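Local coordinates for protein putative hydroxymethylglutaryl-CoA synthase (Streptococcus mutans, PDB 3SQZ) that probably catalyses the condensation of acetyl-CoA with acetoacetyl-CoA to 3-hydroxy-3-methylglutaryl-CoA, and is crystallised here with coenzyme A bound, at residues P200-L205 against K359-T364; M233-Q238 against Y341-V346. All coordinates share one frame; numbering follows the deposited sequence. Where two conformers were deposited one is given.

Interaction 1: P200-L205 against K359-T364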
loop_
_atom_site.group_PDB
_atom_site.type_symbol
_atom_site.label_atom_id
_atom_site.label_comp_id
_atom_site.label_asym_id
_atom_site.label_seq_id
_atom_site.Cartn_x
_atom_site.Cartn_y
_atom_site.Cartn_z
ATOM N N PRO A 200 -5.251 19.263 7.532
ATOM C CA PRO A 200 -5.519 18.304 6.459
ATOM C C PRO A 200 -7.008 18.182 6.158
ATOM O O PRO A 200 -7.855 18.339 7.043
ATOM C CB PRO A 200 -5.017 16.992 7.050
ATOM C CG PRO A 200 -5.225 17.160 8.509
ATOM C CD PRO A 200 -4.868 18.586 8.785
ATOM N N ARG A 201 -7.318 17.843 4.914
ATOM C CA ARG A 201 -8.705 17.740 4.484
ATOM C C ARG A 201 -9.319 16.349 4.618
ATOM O O ARG A 201 -10.527 16.214 4.447
ATOM C CB ARG A 201 -8.860 18.287 3.064
ATOM C CG ARG A 201 -8.794 19.801 3.036
ATOM C CD ARG A 201 -8.744 20.373 1.645
ATOM N NE ARG A 201 -7.482 20.048 0.993
ATOM C CZ ARG A 201 -7.159 20.429 -0.235
ATOM N NH1 ARG A 201 -8.012 21.145 -0.961
ATOM N NH2 ARG A 201 -5.982 20.089 -0.737
ATOM N N ILE A 202 -8.520 15.334 4.939
ATOM C CA ILE A 202 -9.062 13.985 5.090
ATOM C C ILE A 202 -8.974 13.446 6.516
ATOM O O ILE A 202 -10.007 13.192 7.140
ATOM C CB ILE A 202 -8.441 12.966 4.105
ATOM C CG1 ILE A 202 -8.678 13.409 2.659
ATOM C CG2 ILE A 202 -9.011 11.569 4.353
ATOM C CD1 ILE A 202 -7.997 12.521 1.633
ATOM N N LEU A 203 -7.756 13.281 7.037
ATOM C CA LEU A 203 -7.578 12.568 8.294
ATOM C C LEU A 203 -6.550 13.261 9.174
ATOM O O LEU A 203 -5.374 13.361 8.811
ATOM C CB LEU A 203 -7.137 11.119 8.042
ATOM C CG LEU A 203 -7.231 10.156 9.231
ATOM C CD1 LEU A 203 -8.682 9.771 9.505
ATOM C CD2 LEU A 203 -6.369 8.912 9.011
ATOM N N ILE A 204 -6.985 13.712 10.342
ATOM C CA ILE A 204 -6.065 14.224 11.347
ATOM C C ILE A 204 -5.374 13.046 12.016
ATOM O O ILE A 204 -6.035 12.109 12.467
ATOM C CB ILE A 204 -6.828 15.019 12.415
ATOM C CG1 ILE A 204 -7.504 16.235 11.780
ATOM C CG2 ILE A 204 -5.895 15.458 13.534
ATOM C CD1 ILE A 204 -8.674 16.770 12.574
ATOM N N LEU A 205 -4.045 13.088 12.076
ATOM C CA LEU A 205 -3.279 12.018 12.707
ATOM C C LEU A 205 -3.006 12.361 14.161
ATOM O O LEU A 205 -2.699 13.504 14.497
ATOM C CB LEU A 205 -1.958 11.804 11.973
ATOM C CG LEU A 205 -2.077 11.272 10.547
ATOM C CD1 LEU A 205 -0.725 11.292 9.852
ATOM C CD2 LEU A 205 -2.660 9.873 10.555
ATOM N N LYS A 359 -14.876 13.793 1.817
ATOM C CA LYS A 359 -15.363 13.166 0.596
ATOM C C LYS A 359 -14.984 13.966 -0.645
ATOM O O LYS A 359 -14.855 13.402 -1.730
ATOM C CB LYS A 359 -16.879 12.945 0.659
ATOM C CG LYS A 359 -17.306 11.870 1.644
ATOM C CD LYS A 359 -18.802 11.902 1.888
ATOM C CE LYS A 359 -19.241 10.706 2.688
ATOM N NZ LYS A 359 -20.631 10.863 3.200
ATOM N N GLU A 360 -14.795 15.276 -0.480
ATOM C CA GLU A 360 -14.409 16.156 -1.585
ATOM C C GLU A 360 -13.036 15.816 -2.151
ATOM O O GLU A 360 -12.704 16.231 -3.260
ATOM C CB GLU A 360 -14.408 17.623 -1.132
ATOM C CG GLU A 360 -15.743 18.132 -0.615
ATOM C CD GLU A 360 -15.648 19.512 0.031
ATOM O OE1 GLU A 360 -14.522 20.022 0.219
ATOM O OE2 GLU A 360 -16.707 20.089 0.353
ATOM N N GLN A 361 -12.228 15.100 -1.375
ATOM C CA GLN A 361 -10.876 14.759 -1.805
ATOM C C GLN A 361 -10.802 13.370 -2.420
ATOM O O GLN A 361 -9.736 12.947 -2.853
ATOM C CB GLN A 361 -9.894 14.856 -0.632
ATOM C CG GLN A 361 -9.816 16.222 0.025
ATOM C CD GLN A 361 -9.695 17.358 -0.974
ATOM O OE1 GLN A 361 -10.397 18.364 -0.859
ATOM N NE2 GLN A 361 -8.818 17.207 -1.962
ATOM N N LEU A 362 -11.931 12.665 -2.463
ATOM C CA LEU A 362 -11.947 11.263 -2.884
ATOM C C LEU A 362 -12.408 11.120 -4.326
ATOM O O LEU A 362 -12.791 12.096 -4.974
ATOM C CB LEU A 362 -12.865 10.447 -1.966
ATOM C CG LEU A 362 -12.601 10.521 -0.461
ATOM C CD1 LEU A 362 -13.634 9.710 0.317
ATOM C CD2 LEU A 362 -11.184 10.061 -0.150
ATOM N N GLN A 363 -12.364 9.892 -4.829
ATOM C CA GLN A 363 -12.903 9.570 -6.147
ATOM C C GLN A 363 -14.041 8.583 -6.003
ATOM O O GLN A 363 -14.046 7.770 -5.076
ATOM C CB GLN A 363 -11.812 9.004 -7.061
ATOM C CG GLN A 363 -10.710 10.006 -7.378
ATOM C CD GLN A 363 -9.622 9.440 -8.270
ATOM O OE1 GLN A 363 -9.723 8.318 -8.751
ATOM N NE2 GLN A 363 -8.567 10.218 -8.485
ATOM N N THR A 364 -15.002 8.653 -6.917
ATOM C CA THR A 364 -16.166 7.776 -6.878
ATOM C C THR A 364 -16.127 6.651 -7.902
ATOM O O THR A 364 -16.907 5.709 -7.803
ATOM C CB THR A 364 -17.471 8.556 -7.094
ATOM O OG1 THR A 364 -17.368 9.303 -8.311
ATOM C CG2 THR A 364 -17.740 9.484 -5.921
#

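Interaction 2: M233-Q238 against Y341-V346. With COA (coenzyme A), chain D.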
loop_
_atom_site.group_PDB
_atom_site.type_symbol
_atom_site.label_atom_id
_atom_site.label_comp_id
_atom_site.label_asym_id
_atom_site.label_seq_id
_atom_site.Cartn_x
_atom_site.Cartn_y
_atom_site.Cartn_z
ATOM N N MET A 233 1.578 -19.967 6.913
ATOM C CA MET A 233 0.826 -20.224 8.134
ATOM C C MET A 233 1.477 -19.559 9.344
ATOM O O MET A 233 0.798 -18.984 10.197
ATOM C CB MET A 233 0.700 -21.726 8.360
ATOM N N TYR A 234 2.797 -19.638 9.419
ATOM C CA TYR A 234 3.522 -19.008 10.509
ATOM C C TYR A 234 3.348 -17.494 10.450
ATOM O O TYR A 234 3.161 -16.832 11.474
ATOM C CB TYR A 234 4.988 -19.413 10.426
ATOM C CG TYR A 234 5.907 -18.792 11.447
ATOM C CD1 TYR A 234 6.820 -17.831 11.063
ATOM C CD2 TYR A 234 5.901 -19.194 12.778
ATOM C CE1 TYR A 234 7.691 -17.266 11.963
ATOM C CE2 TYR A 234 6.780 -18.628 13.698
ATOM C CZ TYR A 234 7.676 -17.657 13.276
ATOM O OH TYR A 234 8.576 -17.060 14.135
ATOM N N SER A 235 3.398 -16.935 9.246
ATOM C CA SER A 235 3.225 -15.500 9.117
ATOM C C SER A 235 1.836 -15.063 9.599
ATOM O O SER A 235 1.703 -14.061 10.287
ATOM C CB SER A 235 3.476 -15.035 7.694
ATOM O OG SER A 235 3.543 -13.628 7.682
ATOM N N THR A 236 0.807 -15.828 9.251
ATOM C CA THR A 236 -0.545 -15.536 9.716
ATOM C C THR A 236 -0.605 -15.551 11.238
ATOM O O THR A 236 -1.159 -14.643 11.856
ATOM C CB THR A 236 -1.543 -16.536 9.132
ATOM O OG1 THR A 236 -1.721 -16.251 7.740
ATOM C CG2 THR A 236 -2.892 -16.456 9.855
ATOM N N LYS A 237 -0.017 -16.576 11.848
ATOM C CA LYS A 237 -0.021 -16.677 13.304
ATOM C C LYS A 237 0.698 -15.495 13.957
ATOM O O LYS A 237 0.246 -14.965 14.975
ATOM C CB LYS A 237 0.618 -17.989 13.754
ATOM C CG LYS A 237 0.676 -18.178 15.268
ATOM N N GLN A 238 1.823 -15.083 13.378
ATOM C CA GLN A 238 2.594 -13.975 13.932
ATOM C C GLN A 238 1.895 -12.640 13.710
ATOM O O GLN A 238 1.920 -11.768 14.579
ATOM C CB GLN A 238 4.008 -13.977 13.367
ATOM C CG GLN A 238 4.823 -15.141 13.888
ATOM C CD GLN A 238 5.044 -15.056 15.383
ATOM O OE1 GLN A 238 5.459 -14.017 15.900
ATOM N NE2 GLN A 238 4.745 -16.142 16.090
ATOM N N TYR A 341 1.385 -3.906 9.838
ATOM C CA TYR A 341 2.289 -5.025 10.047
ATOM C C TYR A 341 3.320 -5.062 8.939
ATOM O O TYR A 341 3.040 -4.714 7.787
ATOM C CB TYR A 341 1.520 -6.355 10.055
ATOM C CG TYR A 341 2.368 -7.607 10.294
ATOM C CD1 TYR A 341 2.729 -7.990 11.581
ATOM C CD2 TYR A 341 2.791 -8.407 9.236
ATOM C CE1 TYR A 341 3.486 -9.126 11.808
ATOM C CE2 TYR A 341 3.555 -9.557 9.452
ATOM C CZ TYR A 341 3.906 -9.905 10.742
ATOM O OH TYR A 341 4.665 -11.030 10.995
ATOM N N GLY A 342 4.519 -5.488 9.301
ATOM C CA GLY A 342 5.533 -5.857 8.335
ATOM C C GLY A 342 6.204 -7.117 8.834
ATOM O O GLY A 342 6.522 -7.239 10.013
ATOM N N SER A 343 6.432 -8.059 7.936
ATOM C CA SER A 343 7.126 -9.288 8.285
ATOM C C SER A 343 8.531 -9.031 8.808
ATOM O O SER A 343 9.162 -8.015 8.486
ATOM C CB SER A 343 7.171 -10.213 7.075
ATOM O OG SER A 343 5.882 -10.738 6.798
ATOM N N GLY A 344 9.019 -9.953 9.619
ATOM C CA GLY A 344 10.374 -9.858 10.100
ATOM C C GLY A 344 10.665 -9.590 11.571
ATOM O O GLY A 344 11.734 -10.008 12.003
ATOM N N ALA A 345 9.825 -8.918 12.372
ATOM C CA ALA A 345 8.527 -8.325 12.075
ATOM C C ALA A 345 8.374 -7.082 12.949
ATOM O O ALA A 345 8.916 -7.012 14.057
ATOM C CB ALA A 345 7.395 -9.315 12.393
ATOM N N VAL A 346 7.605 -6.120 12.449
ATOM C CA VAL A 346 7.296 -4.892 13.167
ATOM C C VAL A 346 5.818 -4.600 12.968
ATOM O O VAL A 346 5.299 -4.754 11.859
ATOM C CB VAL A 346 8.137 -3.700 12.636
ATOM C CG1 VAL A 346 7.777 -2.401 13.351
ATOM C CG2 VAL A 346 9.627 -4.000 12.772
HETATM N N1A COA D . -13.037 -23.441 -0.674
HETATM C C2A COA D . -12.898 -22.457 0.239
HETATM N N3A COA D . -11.674 -22.248 0.852
HETATM C C4A COA D . -10.617 -23.039 0.525
HETATM C C5A COA D . -10.752 -24.059 -0.416
HETATM C C6A COA D . -11.940 -24.261 -1.011
HETATM N N6A COA D . -12.094 -25.300 -1.986
HETATM N N7A COA D . -9.543 -24.690 -0.551
HETATM C C8A COA D . -8.669 -24.103 0.273
HETATM N N9A COA D . -9.370 -23.078 0.957
HETATM C C1B COA D . -8.778 -22.088 1.846
HETATM C C2B COA D . -8.542 -22.280 3.370
HETATM O O2B COA D . -9.112 -23.165 4.224
HETATM C C3B COA D . -7.965 -20.926 3.743
HETATM O O3B COA D . -8.531 -20.019 4.604
HETATM P P3B COA D . -8.503 -20.199 6.138
HETATM O O7A COA D . -7.064 -19.845 6.664
HETATM O O8A COA D . -9.554 -19.171 6.664
HETATM O O9A COA D . -8.884 -21.612 6.496
HETATM C C4B COA D . -7.211 -20.571 2.519
HETATM O O4B COA D . -8.193 -20.801 1.488
HETATM C C5B COA D . -5.738 -20.715 2.336
HETATM O O5B COA D . -5.526 -22.100 2.300
HETATM P P1A COA D . -4.058 -22.671 2.150
HETATM O O1A COA D . -3.141 -22.117 3.312
HETATM O O2A COA D . -4.097 -24.186 2.158
HETATM O O3A COA D . -3.527 -22.125 0.751
HETATM P P2A COA D . -1.997 -22.060 0.331
HETATM O O4A COA D . -1.188 -23.263 0.944
HETATM O O5A COA D . -1.897 -22.084 -1.177
HETATM O O6A COA D . -1.369 -20.695 0.881
HETATM C CBP COA D . -1.303 -18.357 1.539
HETATM C CCP COA D . -2.129 -19.532 1.078
HETATM C CDP COA D . -0.692 -18.684 2.860
HETATM C CEP COA D . -2.167 -17.128 1.684
HETATM C CAP COA D . -0.242 -18.120 0.502
HETATM O OAP COA D . -0.755 -17.570 -0.643
HETATM C C9P COA D . 0.924 -17.305 1.026
HETATM O O9P COA D . 1.779 -17.773 1.771
HETATM N N8P COA D . 0.998 -15.916 0.538
HETATM C C7P COA D . 1.957 -14.975 1.085
HETATM C C6P COA D . 1.633 -14.516 2.491
HETATM C C5P COA D . 2.568 -13.417 2.998
HETATM O O5P COA D . 3.184 -12.713 2.231
HETATM N N4P COA D . 2.635 -13.172 4.414
HETATM C C3P COA D . 3.443 -12.053 4.923
HETATM C C2P COA D . 2.689 -10.894 5.511
HETATM S S1P COA D . 1.401 -11.295 6.646
#

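Interaction 1: P200-L205 against K359-T364
The Arg201 guanidinium carries the Gln361 amide on one face: NE2 of Gln361 lies above the centre of the group, 4.0 Å from Arg201 CZ, and the amide is tilted, the two planes being 32° apart. No hydrogen bond joins the two segments; Arg201 NH2 forms a salt bridge with Asp40, while Gln361 sits over a face. The contact sits where strand 203-213 of the thiolase fold's mixed sheet begins. There Ile202 and Leu203 both face Ile39 in a classic beta bulge, and Ile202 also has a backbone hydrogen bond with Val355, so the bulge is tied to chain on both flanks. The opposing partner, 359-364, is the end of a 3-10 segment and the loop following it, with Leu362 N hydrogen-bonded to Lys359 O. Gln361 bends at chi2 (-47°), which folds its amide back over the arginine, and the two side chains cross at about a right angle. Gln361 OE1 comes closest to the aliphatic part of Arg201, 3.6 Å from CD. Beneath the polar layer the packing is apolar. The methyl CD1 of Ile202, extended by chi2 of 175°, meets Gln361 CB at 3.8 Å, while Leu324 of helix 315-326 touches both Ile202 and Leu362. Leu362 CD2 approaches the same Ile202 methyl more loosely, 4.4 Å from CD1.

Interaction 2: M233-Q238 against Y341-V346
In the coenzyme A pocket, Ser235 and Gln238 of helix 232-254 meet Tyr341 and Ser343 beside the thiol end of the cofactor. Ser235 OG and Ser343 OG are 3.8 Å apart, with no hydrogen bond between them. Both approach the same carbon of the pantetheine arm, C3P, which lies 3.2 Å from Ser235 OG. The sulfur S1P is 3.3 Å from Ser235 OG. It also reaches the tyrosine ring obliquely, 3.9 Å from Tyr341 CE2. With chi1 near 180°, Tyr341 extends from its strand toward the helix and sets OH 3.8 Å from Gln238 CB. No hydrogen bond links the two segments directly. Instead, Ser235 OG, Tyr341 OH and, in the conformer described, Ser343 OG share one carboxylate oxygen, Asp218 OD1, as hydrogen-bond partner, which probably fixes their placement. In the thiolase fold, residues 343-345 make the turn between antiparallel strands 335-342 and 346-354. A reciprocal pair of backbone hydrogen bonds between Gly342 and Val346 closes it, and a cis peptide precedes Ala345. Gly344 N in this turn is hydrogen-bonded to Asp218 OD2. The backbone N of Ser343 is hydrogen-bonded to OD2 of the sulfinoalanine at position 145, the predicted acyl-thioester cysteine, and the Tyr341 side chain lies about 4 Å from that of His267, a predicted proton donor/acceptor.

The two contacts lie on opposite sides of the chain's centre, their own centres 30 Å apart and a gap of about 14 Å separating their nearest atoms. Both reach the same mixed sheet. Along the chain the order is 200-205, 233-238, 341-346, 359-364, so both segments of interaction 2 fall between those of interaction 1. Strand 346-354 leaves the turn of interaction 2 and runs toward the end of the strands at which interaction 1 lies; its antiparallel neighbour 203-213 starts at interaction 1 and returns toward Arg214 and Asp218, whose side chains hydrogen-bond to residues of interaction 2. Interaction 1 is structural packing away from the annotated sites, whereas interaction 2 lines the cofactor pocket.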